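Local coordinates for protein putative oxidoreductase FAD-binding subunit (Sulfolobus tokodaii, PDB 4ZOH) that probably serves as the FAD-binding electron-transfer subunit of a molybdopterin-dependent oxidoreductase, as in the CO dehydrogenase flavoprotein family, at residues B[78-83]-B[90-95]; B[60-65]-B[69-74]. One frame throughout, in Å; residues are numbered along the deposited sequence.

Interaction 1. Residues B[78-83]-B[90-95]; sequences YNISKS and ETASNI. With FAD (flavin-adenine dinucleotide), chain H.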
loop_
_atom_site.group_PDB
_atom_site.type_symbol
_atom_site.label_atom_id
_atom_site.label_comp_id
_atom_site.label_asym_id
_atom_site.label_seq_id
_atom_site.Cartn_x
_atom_site.Cartn_y
_atom_site.Cartn_z
ATOM N N TYR B 78 -7.482 26.508 -30.914
ATOM C CA TYR B 78 -6.048 26.799 -31.015
ATOM C C TYR B 78 -5.681 27.056 -32.478
ATOM O O TYR B 78 -4.960 28.017 -32.777
ATOM C CB TYR B 78 -5.164 25.673 -30.426
ATOM C CG TYR B 78 -3.676 25.853 -30.700
ATOM C CD1 TYR B 78 -2.881 26.598 -29.846
ATOM C CD2 TYR B 78 -3.057 25.239 -31.818
ATOM C CE1 TYR B 78 -1.524 26.741 -30.074
ATOM C CE2 TYR B 78 -1.682 25.377 -32.065
ATOM C CZ TYR B 78 -0.929 26.123 -31.183
ATOM O OH TYR B 78 0.418 26.253 -31.373
ATOM N N ASN B 79 -6.157 26.188 -33.370
ATOM C CA ASN B 79 -5.743 26.296 -34.795
ATOM C C ASN B 79 -6.359 27.533 -35.463
ATOM O O ASN B 79 -5.682 28.228 -36.152
ATOM C CB ASN B 79 -6.093 25.032 -35.594
ATOM C CG ASN B 79 -5.155 23.880 -35.291
ATOM O OD1 ASN B 79 -3.974 24.053 -35.049
ATOM N ND2 ASN B 79 -5.694 22.690 -35.320
ATOM N N ILE B 80 -7.617 27.799 -35.183
ATOM C CA ILE B 80 -8.269 29.043 -35.628
ATOM C C ILE B 80 -7.482 30.258 -35.111
ATOM O O ILE B 80 -7.171 31.162 -35.869
ATOM C CB ILE B 80 -9.740 29.071 -35.188
ATOM C CG1 ILE B 80 -10.469 27.935 -35.885
ATOM C CG2 ILE B 80 -10.354 30.452 -35.458
ATOM C CD1 ILE B 80 -11.916 27.639 -35.450
ATOM N N SER B 81 -7.063 30.223 -33.861
ATOM C CA SER B 81 -6.326 31.340 -33.273
ATOM C C SER B 81 -5.002 31.592 -33.971
ATOM O O SER B 81 -4.432 32.690 -33.851
ATOM C CB SER B 81 -6.207 31.166 -31.755
ATOM O OG SER B 81 -5.044 30.482 -31.387
ATOM N N LYS B 82 -4.536 30.612 -34.757
ATOM C CA LYS B 82 -3.188 30.687 -35.311
ATOM C C LYS B 82 -3.245 30.993 -36.777
ATOM O O LYS B 82 -2.202 31.159 -37.398
ATOM C CB LYS B 82 -2.399 29.364 -35.138
ATOM C CG LYS B 82 -1.974 29.008 -33.729
ATOM C CD LYS B 82 -1.009 30.052 -33.246
ATOM C CE LYS B 82 -0.679 29.810 -31.798
ATOM N NZ LYS B 82 0.261 30.849 -31.277
ATOM N N SER B 83 -4.444 31.149 -37.316
ATOM C CA SER B 83 -4.599 31.226 -38.749
ATOM C C SER B 83 -5.014 32.587 -39.406
ATOM O O SER B 83 -5.498 32.630 -40.553
ATOM C CB SER B 83 -5.496 30.101 -39.182
ATOM O OG SER B 83 -6.794 30.434 -38.873
ATOM N N GLU B 90 -8.480 36.235 -33.474
ATOM C CA GLU B 90 -8.273 36.869 -32.188
ATOM C C GLU B 90 -9.374 36.451 -31.173
ATOM O O GLU B 90 -9.072 36.218 -30.008
ATOM C CB GLU B 90 -8.195 38.360 -32.351
ATOM C CG GLU B 90 -8.113 39.149 -31.049
ATOM C CD GLU B 90 -8.088 40.637 -31.312
ATOM O OE1 GLU B 90 -7.364 41.025 -32.248
ATOM O OE2 GLU B 90 -8.793 41.393 -30.618
ATOM N N THR B 91 -10.617 36.328 -31.627
ATOM C CA THR B 91 -11.712 35.902 -30.786
ATOM C C THR B 91 -11.447 34.481 -30.237
ATOM O O THR B 91 -11.618 34.270 -29.048
ATOM C CB THR B 91 -13.049 35.889 -31.560
ATOM O OG1 THR B 91 -13.277 37.208 -32.035
ATOM C CG2 THR B 91 -14.225 35.498 -30.660
ATOM N N ALA B 92 -11.051 33.541 -31.106
ATOM C CA ALA B 92 -10.721 32.142 -30.686
ATOM C C ALA B 92 -9.665 32.124 -29.589
ATOM O O ALA B 92 -9.802 31.343 -28.646
ATOM C CB ALA B 92 -10.241 31.329 -31.868
ATOM N N SER B 93 -8.646 33.009 -29.719
ATOM C CA SER B 93 -7.573 33.247 -28.733
ATOM C C SER B 93 -8.029 33.510 -27.316
ATOM O O SER B 93 -7.261 33.328 -26.347
ATOM C CB SER B 93 -6.763 34.485 -29.161
ATOM O OG SER B 93 -5.904 34.123 -30.239
ATOM N N ASN B 94 -9.172 34.157 -27.210
ATOM C CA ASN B 94 -9.729 34.508 -25.917
ATOM C C ASN B 94 -10.471 33.370 -25.229
ATOM O O ASN B 94 -10.816 33.501 -24.081
ATOM C CB ASN B 94 -10.753 35.651 -26.102
ATOM C CG ASN B 94 -10.081 36.985 -26.245
ATOM O OD1 ASN B 94 -9.852 37.668 -25.243
ATOM N ND2 ASN B 94 -9.716 37.344 -27.481
ATOM N N ILE B 95 -10.789 32.305 -25.945
ATOM C CA ILE B 95 -11.650 31.257 -25.375
ATOM C C ILE B 95 -10.940 30.547 -24.216
ATOM O O ILE B 95 -9.733 30.262 -24.290
ATOM C CB ILE B 95 -12.093 30.235 -26.432
ATOM C CG1 ILE B 95 -13.044 30.896 -27.408
ATOM C CG2 ILE B 95 -12.791 29.031 -25.768
ATOM C CD1 ILE B 95 -13.323 30.044 -28.670
HETATM P PA FAD H . -18.357 19.137 -27.399
HETATM O O1A FAD H . -18.310 19.347 -25.923
HETATM O O2A FAD H . -17.786 17.937 -28.025
HETATM O O5B FAD H . -19.839 19.198 -27.888
HETATM C C5B FAD H . -20.720 20.259 -27.407
HETATM C C4B FAD H . -22.198 20.053 -28.058
HETATM O O4B FAD H . -22.174 20.033 -29.541
HETATM C C3B FAD H . -22.692 18.662 -27.678
HETATM O O3B FAD H . -24.073 18.723 -27.421
HETATM C C2B FAD H . -22.349 17.762 -28.888
HETATM O O2B FAD H . -23.191 16.611 -29.027
HETATM C C1B FAD H . -22.606 18.679 -30.035
HETATM N N9A FAD H . -21.703 18.725 -31.178
HETATM C C8A FAD H . -20.373 18.781 -31.193
HETATM N N7A FAD H . -19.948 18.909 -32.472
HETATM C C5A FAD H . -21.048 18.941 -33.263
HETATM C C6A FAD H . -21.255 19.078 -34.652
HETATM N N6A FAD H . -20.187 19.222 -35.430
HETATM N N1A FAD H . -22.508 19.058 -35.145
HETATM C C2A FAD H . -23.596 18.984 -34.336
HETATM N N3A FAD H . -23.428 18.846 -33.017
HETATM C C4A FAD H . -22.169 18.828 -32.448
HETATM N N1 FAD H . -16.176 28.675 -24.436
HETATM C C2 FAD H . -16.188 30.030 -24.751
HETATM O O2 FAD H . -16.803 30.406 -25.727
HETATM N N3 FAD H . -15.516 30.935 -23.985
HETATM C C4 FAD H . -14.837 30.540 -22.881
HETATM O O4 FAD H . -14.207 31.396 -22.250
HETATM C C4X FAD H . -14.842 29.174 -22.527
HETATM N N5 FAD H . -14.148 28.768 -21.408
HETATM C C5X FAD H . -14.183 27.386 -21.052
HETATM C C6 FAD H . -13.532 27.000 -19.885
HETATM C C7 FAD H . -13.513 25.647 -19.515
HETATM C C7M FAD H . -12.763 25.294 -18.211
HETATM C C8 FAD H . -14.184 24.691 -20.306
HETATM C C8M FAD H . -14.238 23.182 -19.944
HETATM C C9 FAD H . -14.887 25.088 -21.458
HETATM C C9A FAD H . -14.866 26.433 -21.839
HETATM N N10 FAD H . -15.553 26.880 -22.989
HETATM C C10 FAD H . -15.513 28.251 -23.308
HETATM C "C1'" FAD H . -16.297 25.972 -23.855
HETATM C "C2'" FAD H . -15.389 25.370 -24.944
HETATM O "O2'" FAD H . -15.120 26.402 -25.916
HETATM C "C3'" FAD H . -16.003 24.103 -25.603
HETATM O "O3'" FAD H . -14.926 23.490 -26.315
HETATM C "C4'" FAD H . -17.128 24.407 -26.579
HETATM O "O4'" FAD H . -18.104 25.201 -25.903
HETATM C "C5'" FAD H . -17.793 23.124 -27.122
HETATM O "O5'" FAD H . -16.940 22.670 -28.206
HETATM P P FAD H . -16.401 21.188 -28.213
HETATM O O1P FAD H . -15.791 20.931 -29.551
HETATM O O2P FAD H . -15.554 20.938 -27.025
HETATM O O3P FAD H . -17.796 20.451 -28.137
HETATM O O HOH W 1 -4.944 35.449 -32.926
#

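Interaction 2. Residues B[60-65]-B[69-74]; sequences SYITKD and YKIGAL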
loop_
_atom_site.group_PDB
_atom_site.type_symbol
_atom_site.label_atom_id
_atom_site.label_comp_id
_atom_site.label_asym_id
_atom_site.label_seq_id
_atom_site.Cartn_x
_atom_site.Cartn_y
_atom_site.Cartn_z
ATOM N N SER B 60 -11.444 18.955 -40.180
ATOM C CA SER B 60 -10.638 19.962 -39.584
ATOM C C SER B 60 -9.796 20.634 -40.669
ATOM O O SER B 60 -8.965 19.976 -41.293
ATOM C CB SER B 60 -9.780 19.337 -38.489
ATOM O OG SER B 60 -8.815 20.275 -38.124
ATOM N N TYR B 61 -10.015 21.929 -40.907
ATOM C CA TYR B 61 -9.331 22.666 -42.008
ATOM C C TYR B 61 -9.674 24.158 -42.043
ATOM O O TYR B 61 -10.784 24.518 -41.717
ATOM C CB TYR B 61 -9.688 22.035 -43.351
ATOM C CG TYR B 61 -11.170 22.018 -43.635
ATOM C CD1 TYR B 61 -11.797 23.135 -44.204
ATOM C CD2 TYR B 61 -11.961 20.885 -43.383
ATOM C CE1 TYR B 61 -13.178 23.146 -44.462
ATOM C CE2 TYR B 61 -13.353 20.883 -43.680
ATOM C CZ TYR B 61 -13.937 22.040 -44.222
ATOM O OH TYR B 61 -15.291 22.119 -44.525
ATOM N N ILE B 62 -8.717 25.009 -42.401
ATOM C CA ILE B 62 -9.018 26.442 -42.722
ATOM C C ILE B 62 -8.786 26.615 -44.230
ATOM O O ILE B 62 -7.674 26.466 -44.678
ATOM C CB ILE B 62 -8.112 27.490 -41.968
ATOM C CG1 ILE B 62 -8.143 27.375 -40.415
ATOM C CG2 ILE B 62 -8.449 28.910 -42.403
ATOM C CD1 ILE B 62 -9.537 27.233 -39.858
ATOM N N THR B 63 -9.828 26.889 -45.011
ATOM C CA THR B 63 -9.627 27.104 -46.449
ATOM C C THR B 63 -10.125 28.506 -46.869
ATOM O O THR B 63 -11.262 28.858 -46.590
ATOM C CB THR B 63 -10.335 26.018 -47.300
ATOM O OG1 THR B 63 -9.880 24.741 -46.873
ATOM C CG2 THR B 63 -9.974 26.137 -48.767
ATOM N N LYS B 64 -9.259 29.263 -47.547
ATOM C CA LYS B 64 -9.620 30.502 -48.247
ATOM C C LYS B 64 -10.042 30.184 -49.685
ATOM O O LYS B 64 -9.215 29.844 -50.511
ATOM C CB LYS B 64 -8.452 31.490 -48.221
ATOM C CG LYS B 64 -8.811 32.955 -48.425
ATOM C CD LYS B 64 -7.536 33.762 -48.202
ATOM C CE LYS B 64 -7.668 35.235 -48.582
ATOM N NZ LYS B 64 -6.839 36.084 -47.672
ATOM N N ASP B 65 -11.343 30.291 -49.935
ATOM C CA ASP B 65 -12.022 29.846 -51.156
ATOM C C ASP B 65 -12.668 31.084 -51.813
ATOM O O ASP B 65 -13.863 31.361 -51.635
ATOM C CB ASP B 65 -13.071 28.768 -50.770
ATOM C CG ASP B 65 -13.760 28.080 -51.987
ATOM O OD1 ASP B 65 -14.625 27.202 -51.733
ATOM O OD2 ASP B 65 -13.471 28.385 -53.168
ATOM N N TYR B 69 -13.477 32.334 -46.185
ATOM C CA TYR B 69 -12.813 31.280 -45.434
ATOM C C TYR B 69 -13.820 30.180 -45.122
ATOM O O TYR B 69 -14.953 30.471 -44.687
ATOM C CB TYR B 69 -12.281 31.811 -44.140
ATOM C CG TYR B 69 -11.074 32.699 -44.234
ATOM C CD1 TYR B 69 -9.824 32.152 -44.453
ATOM C CD2 TYR B 69 -11.183 34.113 -44.019
ATOM C CE1 TYR B 69 -8.687 32.954 -44.461
ATOM C CE2 TYR B 69 -10.058 34.937 -44.053
ATOM C CZ TYR B 69 -8.824 34.350 -44.269
ATOM O OH TYR B 69 -7.698 35.097 -44.313
ATOM N N LYS B 70 -13.425 28.935 -45.407
ATOM C CA LYS B 70 -14.215 27.772 -45.028
ATOM C C LYS B 70 -13.454 27.027 -43.926
ATOM O O LYS B 70 -12.229 26.780 -44.030
ATOM C CB LYS B 70 -14.517 26.890 -46.237
ATOM C CG LYS B 70 -15.027 27.693 -47.411
ATOM C CD LYS B 70 -15.852 26.859 -48.335
ATOM C CE LYS B 70 -16.470 27.782 -49.361
ATOM N NZ LYS B 70 -17.287 26.965 -50.269
ATOM N N ILE B 71 -14.185 26.760 -42.836
ATOM C CA ILE B 71 -13.566 26.301 -41.605
ATOM C C ILE B 71 -14.224 24.997 -41.261
ATOM O O ILE B 71 -15.441 24.965 -41.009
ATOM C CB ILE B 71 -13.740 27.298 -40.421
ATOM C CG1 ILE B 71 -13.166 28.649 -40.770
ATOM C CG2 ILE B 71 -13.107 26.730 -39.116
ATOM C CD1 ILE B 71 -13.977 29.735 -40.134
ATOM N N GLY B 72 -13.436 23.929 -41.215
ATOM C CA GLY B 72 -14.029 22.624 -40.847
ATOM C C GLY B 72 -14.576 22.666 -39.430
ATOM O O GLY B 72 -13.928 23.246 -38.550
ATOM N N ALA B 73 -15.724 22.024 -39.187
ATOM C CA ALA B 73 -16.275 21.996 -37.856
ATOM C C ALA B 73 -15.349 21.446 -36.761
ATOM O O ALA B 73 -15.521 21.807 -35.612
ATOM C CB ALA B 73 -17.605 21.253 -37.810
ATOM N N LEU B 74 -14.418 20.565 -37.094
ATOM C CA LEU B 74 -13.605 19.935 -36.062
ATOM C C LEU B 74 -12.344 20.748 -35.818
ATOM O O LEU B 74 -11.542 20.364 -34.968
ATOM C CB LEU B 74 -13.247 18.479 -36.385
ATOM C CG LEU B 74 -14.285 17.369 -36.186
ATOM C CD1 LEU B 74 -13.542 16.051 -36.238
ATOM C CD2 LEU B 74 -15.066 17.445 -34.900
#

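Interaction 1. Residues B[78-83]-B[90-95]
S81 and S93 mark the closest pass of two short consecutive helices, with their CA atoms 5.1 Å apart. The touching surface is small and lies mostly on three small residues and one isoleucine. The methyl of A92 points at the first helix, and CB of A92 sits 3.7 Å from CG2 of I80. The backbone N of S81 lies beside the same methyl. Chi1 of -64° puts CG1 beside the backbone N of I80 and CG2 anti to it, and it is CG2 that does the touching. Next to it, CB of S81 packs on OG of S93 at 3.3 Å. The two serine hydroxyls do not pair with each other. OG of S81 turns back to bond O of Y78 at 2.8 Å, tilted out of the carbonyl plane, and OG of S93 bonds O of S89 in its own helix. A water joins the helices instead: it donates to O of S81 at 3.0 Å and lies 3.1 Å from OG of S93. Beyond the contact, I95 sets CG2 3.5 Å from O2' of FAD, and Y119 of helix 119-125 covers I80, A92 and I95. The chemistry is thus split, with methyl groups meeting on the buried side, and the backbone carbonyl of S81 linked through water to a serine whose OG is already engaged within helix 88-93.

Interaction 2. Residues B[60-65]-B[69-74]
Y61 holds its CG between the backbone N and the carbonyl carbon (chi1 58°), a crowded position that lays the phenol ring over G72 of the neighbouring strand. CA of G72 sits 3.5 Å from the centroid of the Y61 ring, 17° off the normal, as a CH-pi contact, and N of G72 lies over the same ring. With no side chain on G72, its backbone comes close against the ring face. The N-H of that glycine is nevertheless directed at O of Y61, a 2.8 Å bond lying in the carbonyl plane. At the far end of the ring, OH of Y61 is hydrogen-bonded to E163 of strand 160-167. An alanine at Y61 is likely to leave G72 without its ring cover and E163 without this hydroxyl partner.

Further along, T63 and K70 form the hydrogen-bonded pair: N of T63 reaches O of K70 at 2.6 Å, and N of K70 returns to O of T63. Both put their side chains on one face of the sheet; from there K70, extended beyond CG, reaches with NZ to OD1 of D65, a salt bridge at 3.0 Å whose hydrogen bond is weak. The other face holds I62, I71, K64 and Y69. I62 and I71 lie side by side, CD1 of I62 3.7 Å from CG2 of I71. K64 has CG anti to its backbone N, which carries its methylene chain past the Y69 ring, CG of K64 lying over one face 4.0 Å from CE1 of Y69. CG2 of I62 also approaches this ring at CD1, and I80 of helix 77-81 packs on both isoleucines. Strands 62-64 and 69-72, antiparallel at 163°, make a beta hairpin at the edge of the antiparallel sheet in the FAD-binding domain.

In the fold
From the N terminus, the chain first runs through interaction 2, where 60-65 turns back through a three-residue connection and pairs with 69-74, so that a hairpin closes. It then passes straight into helix 77-81, and interaction 1 closes a second, longer connection of six residues when 90-95 comes back beside 78-83. The two contacts follow in series, neither nested nor crossed, with centres about 13 Å apart. They meet through I80, whose CD1 lies 4.0 Å from CG2 of I71, and through S83 against I62. Helix 77-81 is thereby seated on the hairpin, and interaction 1 joins it in turn to helix 88-93, linking the sheet edge to the segment whose I95 touches the FAD.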